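Local coordinates for putative S41 protease (Bacteroides fragilis NCTC 9343, PDB 3K50), which is of unknown function but probably cleaves peptide bonds as a serine protease of family S41, with a PDZ-like domain joined to its catalytic domain, at residues T79-L84 against N371-L376; L108-W113 against L231-G236; M115-D120 against E127-Q132. All coordinates share one frame; numbering follows the deposited sequence.

Contact 1 (T79-L84 against N371-L376); sequences TLYKVL and NEDSYL
Tyr81, on strand 76-82, reaches Asp373 and Leu376 with the far end of its ring. CB points toward 371-376, and from it the ring carbon CG lies anti to the carbonyl carbon (chi1 -73°). On the way the ring meets Trp113 edge-to-face. Further out, CZ comes 4.3 Å from Leu376 CD2, a methyl group that approaches the ring obliquely and makes the apolar part of the contact. At the tip, Tyr81 OH lies 3.7 Å from Asp373 CB, with the ring and carboxylate planes 86° apart, nearly perpendicular. No direct hydrogen bond spans the segments. Instead one water sits in the ring plane at the hydroxyl edge, a short 2.5 Å from Tyr81 OH, and donates to Asp373 OD1 at 2.7 Å. Asp373 is itself positioned by an Asx turn, its N bonded to Asn371 OD1 at 3.1 Å with the donor well above the carbonyl plane. The whole is a surface junction, partly apolar and partly water-bridged, between the outermost strand of the five-stranded antiparallel sheet that includes the PDZ-like sequence and the short 3-10 turn following strand 368-369 at the edge of the S41 sheet.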
# COMPACT_ATOMS: atom_id res chain seq x y z
N THR A 79 -3.28 -13.27 8.70
CA THR A 79 -3.85 -12.81 9.95
C THR A 79 -4.20 -14.02 10.73
O THR A 79 -4.81 -14.94 10.17
CB THR A 79 -5.19 -12.11 9.78
OG1 THR A 79 -5.06 -11.04 8.84
CG2 THR A 79 -5.69 -11.56 11.16
N LEU A 80 -3.87 -14.02 12.02
CA LEU A 80 -4.17 -15.12 12.95
C LEU A 80 -5.56 -15.03 13.56
O LEU A 80 -6.02 -13.93 13.90
CB LEU A 80 -3.20 -15.13 14.13
CG LEU A 80 -1.78 -15.42 13.78
CD1 LEU A 80 -0.99 -15.68 15.05
CD2 LEU A 80 -1.72 -16.63 12.85
N TYR A 81 -6.22 -16.18 13.67
CA TYR A 81 -7.52 -16.32 14.31
C TYR A 81 -7.42 -17.51 15.24
O TYR A 81 -6.89 -18.55 14.85
CB TYR A 81 -8.65 -16.61 13.30
CG TYR A 81 -9.02 -15.45 12.48
CD1 TYR A 81 -8.21 -15.02 11.44
CD2 TYR A 81 -10.20 -14.74 12.73
CE1 TYR A 81 -8.53 -13.93 10.69
CE2 TYR A 81 -10.51 -13.61 11.99
CZ TYR A 81 -9.67 -13.23 10.95
OH TYR A 81 -9.97 -12.15 10.16
N LYS A 82 -7.97 -17.37 16.44
CA LYS A 82 -7.94 -18.41 17.46
C LYS A 82 -8.66 -19.68 16.99
O LYS A 82 -9.74 -19.58 16.39
CB LYS A 82 -8.62 -17.88 18.72
CG LYS A 82 -8.35 -18.64 19.99
CD LYS A 82 -7.04 -18.18 20.60
CE LYS A 82 -6.73 -18.95 21.86
NZ LYS A 82 -5.62 -18.32 22.62
N VAL A 83 -8.07 -20.85 17.24
CA VAL A 83 -8.67 -22.15 16.86
C VAL A 83 -9.74 -22.62 17.87
O VAL A 83 -9.66 -22.33 19.08
CB VAL A 83 -7.59 -23.26 16.70
CG1 VAL A 83 -8.22 -24.68 16.53
CG2 VAL A 83 -6.70 -22.97 15.55
N LEU A 84 -10.74 -23.35 17.34
CA LEU A 84 -11.87 -23.92 18.09
C LEU A 84 -11.44 -24.73 19.33
O LEU A 84 -10.96 -25.87 19.22
CB LEU A 84 -12.75 -24.82 17.20
N ASN A 371 -15.48 -3.62 6.45
CA ASN A 371 -14.28 -4.22 7.06
C ASN A 371 -14.18 -5.63 6.48
O ASN A 371 -14.97 -6.48 6.79
CB ASN A 371 -14.41 -4.30 8.58
CG ASN A 371 -13.21 -4.96 9.24
OD1 ASN A 371 -12.25 -5.40 8.59
ND2 ASN A 371 -13.26 -5.05 10.56
N GLU A 372 -13.15 -5.89 5.69
CA GLU A 372 -13.04 -7.19 5.04
C GLU A 372 -12.97 -8.37 6.03
O GLU A 372 -13.42 -9.48 5.71
CB GLU A 372 -11.84 -7.19 4.13
CG GLU A 372 -10.44 -7.00 4.82
CD GLU A 372 -9.26 -6.98 3.83
OE1 GLU A 372 -9.49 -7.16 2.61
OE2 GLU A 372 -8.09 -6.78 4.27
N ASP A 373 -12.38 -8.15 7.21
CA ASP A 373 -12.32 -9.17 8.24
C ASP A 373 -13.65 -9.59 8.84
O ASP A 373 -13.69 -10.62 9.50
CB ASP A 373 -11.36 -8.77 9.35
CG ASP A 373 -9.94 -8.49 8.84
OD1 ASP A 373 -9.56 -9.04 7.80
OD2 ASP A 373 -9.22 -7.70 9.47
N SER A 374 -14.73 -8.82 8.63
CA SER A 374 -16.09 -9.19 9.14
C SER A 374 -16.89 -10.11 8.21
O SER A 374 -17.94 -10.63 8.59
CB SER A 374 -16.91 -7.91 9.43
OG SER A 374 -16.38 -7.19 10.53
N TYR A 375 -16.36 -10.35 7.01
CA TYR A 375 -17.05 -11.11 6.00
C TYR A 375 -16.17 -12.27 5.54
O TYR A 375 -15.72 -12.30 4.38
CB TYR A 375 -17.35 -10.18 4.81
CG TYR A 375 -18.25 -9.01 5.04
CD1 TYR A 375 -17.78 -7.82 5.56
CD2 TYR A 375 -19.59 -9.07 4.67
CE1 TYR A 375 -18.64 -6.75 5.75
CE2 TYR A 375 -20.44 -8.01 4.84
CZ TYR A 375 -19.98 -6.86 5.39
OH TYR A 375 -20.90 -5.82 5.51
N LEU A 376 -16.00 -13.24 6.42
CA LEU A 376 -15.11 -14.37 6.13
C LEU A 376 -15.58 -15.24 4.98
O LEU A 376 -14.76 -15.71 4.20
CB LEU A 376 -14.88 -15.21 7.40
CG LEU A 376 -14.13 -14.48 8.52
CD1 LEU A 376 -13.91 -15.43 9.72
CD2 LEU A 376 -12.81 -13.87 8.06
O HOH W 1 -8.34 -11.31 8.52

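Contact 2 (L108-W113 against L231-G236); sequences LQRGHW and LRYNTG
Arg110 and Tyr233 meet from two beta turns whose backbones stay well apart, Arg110 CA lying 13.4 Å from Tyr233 CA. The type II turn Gln109-His112, in the PDZ-like region, is closed by His112 N to Gln109 O at 3.0 Å; Gly111 takes its third position at phi 103°, where a CB would jam against the preceding carbonyl oxygen. The type I turn Leu231-Asn234 leaves parallel strand 226-230 within the DLRxNxGG-like sequence recognisable in S41 peptidases. At its last residue, Asn234 OD1 accepts from Gly236 N at 2.9 Å in the carbonyl plane, an Asx turn that shapes the exit toward helix 239-249.

Side chains alone close the gap. Arg110 runs extended from CG to NE, CG opposite its own N (chi1 173°), and delivers NH1 to Tyr233 OH at 3.0 Å. The N-H...O angle of 162° and an acceptor close to the guanidinium plane indicate a well-directed bond. The other nitrogen, Arg110 NH2, lies 3.3 Å from Arg232 NH1, and no hydrogen bond joins these two donors. Both converge on the carboxylate of Glu372, which salt-bridges each arginine through OE1 and bonds Tyr233 OH through OE2; that shared anion probably offsets the closeness of the two cations. Arg110 is gripped further by the backbone oxygens of Leu380 and Ser95 and by a cation-pi contact with Tyr379, while Arg232 also pairs with Asp230 and Glu387. Within the second turn, Arg232 CG lies 3.6 Å above the plane of the Tyr233 ring, over its centre.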
# COMPACT_ATOMS: atom_id res chain seq x y z
N LEU A 108 -0.99 -21.97 -2.86
CA LEU A 108 -1.73 -21.17 -1.90
C LEU A 108 -2.33 -19.93 -2.56
O LEU A 108 -1.79 -19.38 -3.53
CB LEU A 108 -0.85 -20.79 -0.71
CG LEU A 108 -0.29 -21.86 0.24
CD1 LEU A 108 0.67 -21.19 1.20
CD2 LEU A 108 -1.40 -22.56 0.99
N GLN A 109 -3.46 -19.51 -2.00
CA GLN A 109 -4.20 -18.38 -2.51
C GLN A 109 -4.79 -17.60 -1.37
O GLN A 109 -5.05 -18.16 -0.30
CB GLN A 109 -5.40 -18.86 -3.34
CG GLN A 109 -5.10 -19.63 -4.57
CD GLN A 109 -6.33 -19.84 -5.39
OE1 GLN A 109 -6.91 -18.89 -5.92
NE2 GLN A 109 -6.75 -21.08 -5.49
N ARG A 110 -5.07 -16.35 -1.60
CA ARG A 110 -5.86 -15.55 -0.66
C ARG A 110 -7.18 -16.26 -0.35
O ARG A 110 -7.90 -16.68 -1.28
CB ARG A 110 -6.09 -14.17 -1.27
CG ARG A 110 -7.03 -13.31 -0.47
CD ARG A 110 -7.21 -12.00 -1.11
NE ARG A 110 -8.36 -11.25 -0.49
CZ ARG A 110 -8.23 -10.35 0.47
NH1 ARG A 110 -7.04 -10.06 0.93
NH2 ARG A 110 -9.27 -9.74 0.96
N GLY A 111 -7.52 -16.40 0.94
CA GLY A 111 -8.71 -17.12 1.39
C GLY A 111 -8.37 -18.50 1.93
O GLY A 111 -9.16 -19.13 2.60
N HIS A 112 -7.20 -19.01 1.60
CA HIS A 112 -6.75 -20.24 2.22
C HIS A 112 -6.31 -19.94 3.63
O HIS A 112 -5.81 -18.84 3.93
CB HIS A 112 -5.56 -20.85 1.49
CG HIS A 112 -5.92 -21.64 0.29
ND1 HIS A 112 -5.18 -21.61 -0.86
CD2 HIS A 112 -6.96 -22.49 0.06
CE1 HIS A 112 -5.73 -22.41 -1.75
NE2 HIS A 112 -6.81 -22.95 -1.22
N TRP A 113 -6.45 -20.93 4.48
CA TRP A 113 -6.05 -20.83 5.88
C TRP A 113 -5.00 -21.88 6.14
O TRP A 113 -5.20 -23.03 5.74
CB TRP A 113 -7.21 -21.12 6.80
CG TRP A 113 -8.38 -20.19 6.74
CD1 TRP A 113 -9.28 -20.11 5.75
CD2 TRP A 113 -8.81 -19.30 7.77
NE1 TRP A 113 -10.26 -19.19 6.07
CE2 TRP A 113 -9.99 -18.68 7.30
CE3 TRP A 113 -8.31 -18.94 9.02
CZ2 TRP A 113 -10.67 -17.71 8.04
CZ3 TRP A 113 -9.01 -18.01 9.77
CH2 TRP A 113 -10.18 -17.40 9.27
N LEU A 231 -6.49 -0.29 -3.73
CA LEU A 231 -5.31 0.20 -3.02
C LEU A 231 -5.32 -0.27 -1.56
O LEU A 231 -4.68 0.29 -0.67
CB LEU A 231 -5.35 1.72 -3.06
CG LEU A 231 -5.34 2.40 -4.41
CD1 LEU A 231 -5.34 3.99 -4.27
CD2 LEU A 231 -4.15 1.90 -5.27
N ARG A 232 -6.05 -1.32 -1.27
CA ARG A 232 -6.24 -1.67 0.13
C ARG A 232 -5.01 -1.90 1.00
O ARG A 232 -5.10 -1.70 2.22
CB ARG A 232 -7.21 -2.86 0.27
CG ARG A 232 -6.61 -4.21 -0.01
CD ARG A 232 -7.69 -5.27 0.13
NE ARG A 232 -8.57 -5.31 -1.02
CZ ARG A 232 -9.68 -6.04 -1.13
NH1 ARG A 232 -10.15 -6.74 -0.10
NH2 ARG A 232 -10.37 -5.99 -2.28
N TYR A 233 -3.93 -2.40 0.42
CA TYR A 233 -2.74 -2.68 1.15
C TYR A 233 -1.61 -1.83 0.62
O TYR A 233 -0.46 -2.11 0.93
CB TYR A 233 -2.34 -4.19 1.04
CG TYR A 233 -3.36 -5.17 1.51
CD1 TYR A 233 -4.13 -4.91 2.66
CD2 TYR A 233 -3.49 -6.44 0.88
CE1 TYR A 233 -5.07 -5.79 3.05
CE2 TYR A 233 -4.41 -7.36 1.34
CZ TYR A 233 -5.19 -7.02 2.42
OH TYR A 233 -6.16 -7.91 2.85
N ASN A 234 -1.92 -0.77 -0.10
CA ASN A 234 -0.90 0.10 -0.71
C ASN A 234 -0.38 1.20 0.25
O ASN A 234 -1.08 2.17 0.57
CB ASN A 234 -1.47 0.71 -1.99
CG ASN A 234 -0.40 1.36 -2.85
OD1 ASN A 234 0.48 2.06 -2.32
ND2 ASN A 234 -0.51 1.19 -4.18
N THR A 235 0.86 1.04 0.71
CA THR A 235 1.45 1.91 1.74
C THR A 235 2.14 3.15 1.14
O THR A 235 2.77 3.94 1.85
CB THR A 235 2.44 1.13 2.63
OG1 THR A 235 3.60 0.81 1.87
CG2 THR A 235 1.83 -0.17 3.21
N GLY A 236 2.09 3.25 -0.19
CA GLY A 236 2.50 4.47 -0.88
C GLY A 236 3.70 4.30 -1.77
O GLY A 236 3.93 3.22 -2.38

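Contact 3 (M115-D120 against E127-Q132); sequences MMMNGD and ESELLQ
A two-residue beta hairpin turn in the PDZ-like region meets a short 3-10 turn here, through selenomethionine Met117 against Glu129 and Leu130. Strand 113-117 ends in a type I' turn, Met117-Asp120, closed in both directions: Asp120 N to Met117 O at 3.0 Å and Met117 N to Asp120 O at 2.9 Å. Asn118 and Gly119 occupy its corner with positive phi, as that turn requires. Facing it, the turn of 128-130 is held by Leu130 N to Glu127 O at 3.0 Å. The closest CA atoms, Met117 CA and Leu130 CA, are 8.9 Å apart, so side chains bridge the space.

Met117 does most of this. Its chain leaves CB with CG beside the backbone N, then bends at chi3 (-67°), which turns CE to Glu129 while SE lies nearest Leu130 CD2. The SE to Leu130 CD2 distance is 3.7 Å, an apolar contact between two buried side chains that cross at a slant. CE lies 3.8 Å from Glu129 CB and equally far from Glu129 OE1. That carboxylate oxygen is also salt-bridged to Arg136, which probably holds the extended glutamate in place alongside the methyl group.

Met117 packs as well on Arg136 and Leu138 of strand 136-146, its antiparallel neighbour in the sheet, where Met115 and Met116 both oppose Gln139 in a classic beta bulge. Leu130 turns to Phe76 and Tyr78, placing the 3-10 turn against strand 76-82, which is separated from 113-117 by strand 90-97 in the antiparallel sheet.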
# COMPACT_ATOMS: atom_id res chain seq x y z
N MSE A 115 -3.44 -24.23 8.73
CA MSE A 115 -3.93 -24.81 10.00
C MSE A 115 -2.88 -25.59 10.81
O MSE A 115 -3.00 -25.68 12.04
CB MSE A 115 -5.11 -25.74 9.73
CG MSE A 115 -6.25 -25.08 9.03
SE MSE A 115 -7.68 -26.29 8.67
CE MSE A 115 -8.62 -26.30 10.44
N MSE A 116 -1.91 -26.19 10.11
CA MSE A 116 -0.79 -26.93 10.75
C MSE A 116 0.46 -26.79 9.92
O MSE A 116 0.38 -26.61 8.70
CB MSE A 116 -1.10 -28.40 10.81
CG MSE A 116 -2.45 -28.70 11.39
SE MSE A 116 -2.52 -28.66 13.28
CE MSE A 116 -2.37 -30.61 13.28
N MSE A 117 1.61 -26.85 10.60
CA MSE A 117 2.92 -26.87 9.94
C MSE A 117 3.66 -28.08 10.44
O MSE A 117 3.96 -28.20 11.63
CB MSE A 117 3.73 -25.62 10.25
CG MSE A 117 3.20 -24.42 9.62
SE MSE A 117 4.46 -22.93 9.69
CE MSE A 117 4.49 -22.59 11.67
N ASN A 118 3.99 -28.98 9.53
CA ASN A 118 4.68 -30.23 9.89
C ASN A 118 4.06 -30.92 11.11
O ASN A 118 4.76 -31.27 12.07
CB ASN A 118 6.17 -29.98 10.09
CG ASN A 118 6.89 -29.81 8.77
OD1 ASN A 118 7.06 -28.69 8.32
ND2 ASN A 118 7.22 -30.93 8.09
N GLY A 119 2.74 -31.08 11.06
CA GLY A 119 1.99 -31.75 12.12
C GLY A 119 1.81 -30.98 13.42
O GLY A 119 1.19 -31.49 14.32
N ASP A 120 2.34 -29.77 13.54
CA ASP A 120 2.19 -29.01 14.78
C ASP A 120 1.33 -27.76 14.58
O ASP A 120 1.33 -27.14 13.52
CB ASP A 120 3.57 -28.59 15.29
CG ASP A 120 4.47 -29.76 15.68
OD1 ASP A 120 4.07 -30.94 15.56
OD2 ASP A 120 5.60 -29.46 16.11
N GLU A 127 4.84 -18.40 15.53
CA GLU A 127 4.29 -17.51 14.47
C GLU A 127 5.32 -16.98 13.46
O GLU A 127 5.02 -16.78 12.25
CB GLU A 127 3.58 -16.28 15.11
CG GLU A 127 2.88 -15.39 14.09
CD GLU A 127 2.31 -14.09 14.64
OE1 GLU A 127 2.28 -13.90 15.87
OE2 GLU A 127 1.89 -13.26 13.80
N SER A 128 6.53 -16.72 13.94
CA SER A 128 7.57 -16.17 13.07
C SER A 128 8.03 -17.26 12.09
O SER A 128 8.62 -16.95 11.05
CB SER A 128 8.74 -15.53 13.89
OG SER A 128 9.59 -16.51 14.51
N GLU A 129 7.71 -18.53 12.37
CA GLU A 129 8.02 -19.59 11.38
C GLU A 129 7.14 -19.46 10.13
O GLU A 129 7.40 -20.12 9.13
CB GLU A 129 7.87 -20.99 11.95
CG GLU A 129 8.78 -21.26 13.15
CD GLU A 129 8.70 -22.68 13.64
OE1 GLU A 129 7.96 -23.51 13.04
OE2 GLU A 129 9.38 -22.98 14.64
N LEU A 130 6.08 -18.67 10.20
CA LEU A 130 5.25 -18.38 9.00
C LEU A 130 5.91 -17.42 8.01
O LEU A 130 5.50 -17.34 6.86
CB LEU A 130 3.91 -17.77 9.43
CG LEU A 130 3.01 -18.79 10.13
CD1 LEU A 130 1.86 -18.17 10.91
CD2 LEU A 130 2.50 -19.84 9.10
N LEU A 131 6.93 -16.68 8.47
CA LEU A 131 7.57 -15.65 7.68
C LEU A 131 8.69 -16.19 6.80
O LEU A 131 8.83 -15.79 5.65
CB LEU A 131 8.11 -14.58 8.61
CG LEU A 131 7.11 -13.70 9.35
CD1 LEU A 131 7.90 -12.78 10.29
CD2 LEU A 131 6.32 -12.85 8.39
N GLN A 132 9.47 -17.11 7.33
CA GLN A 132 10.61 -17.67 6.59
C GLN A 132 11.08 -18.95 7.22
O GLN A 132 10.71 -19.25 8.34
CB GLN A 132 11.75 -16.68 6.62
CG GLN A 132 11.95 -16.11 8.01
CD GLN A 132 13.31 -15.53 8.20
OE1 GLN A 132 13.76 -14.69 7.40
NE2 GLN A 132 13.99 -15.98 9.25

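How the contacts relate
Contacts 1 and 2 both join the PDZ-like region to the S41 part, their centres 14 Å apart, and 371-376 ties them directly: Glu372 OE2 lies 2.6 Å from Tyr233 OH (probable hydrogen bond), Glu372 OE1 2.8 Å from Arg232 NH1 (salt bridge). Leu376 CD1 also packs 4.2 Å from Trp113 CH2. Contact 3 lies within the PDZ-like region, 18 Å from contact 1 and 19 Å from contact 2 between centres; it touches contact 1 where Leu80 CD1 comes 3.7 Å from Glu127 CD. Glycerol, probably from the crystallisation liquor, lies about 5 Å from the Asp373 side chain, and glycerol also lies about 4 Å from that of Tyr233; it may mark a pocket there.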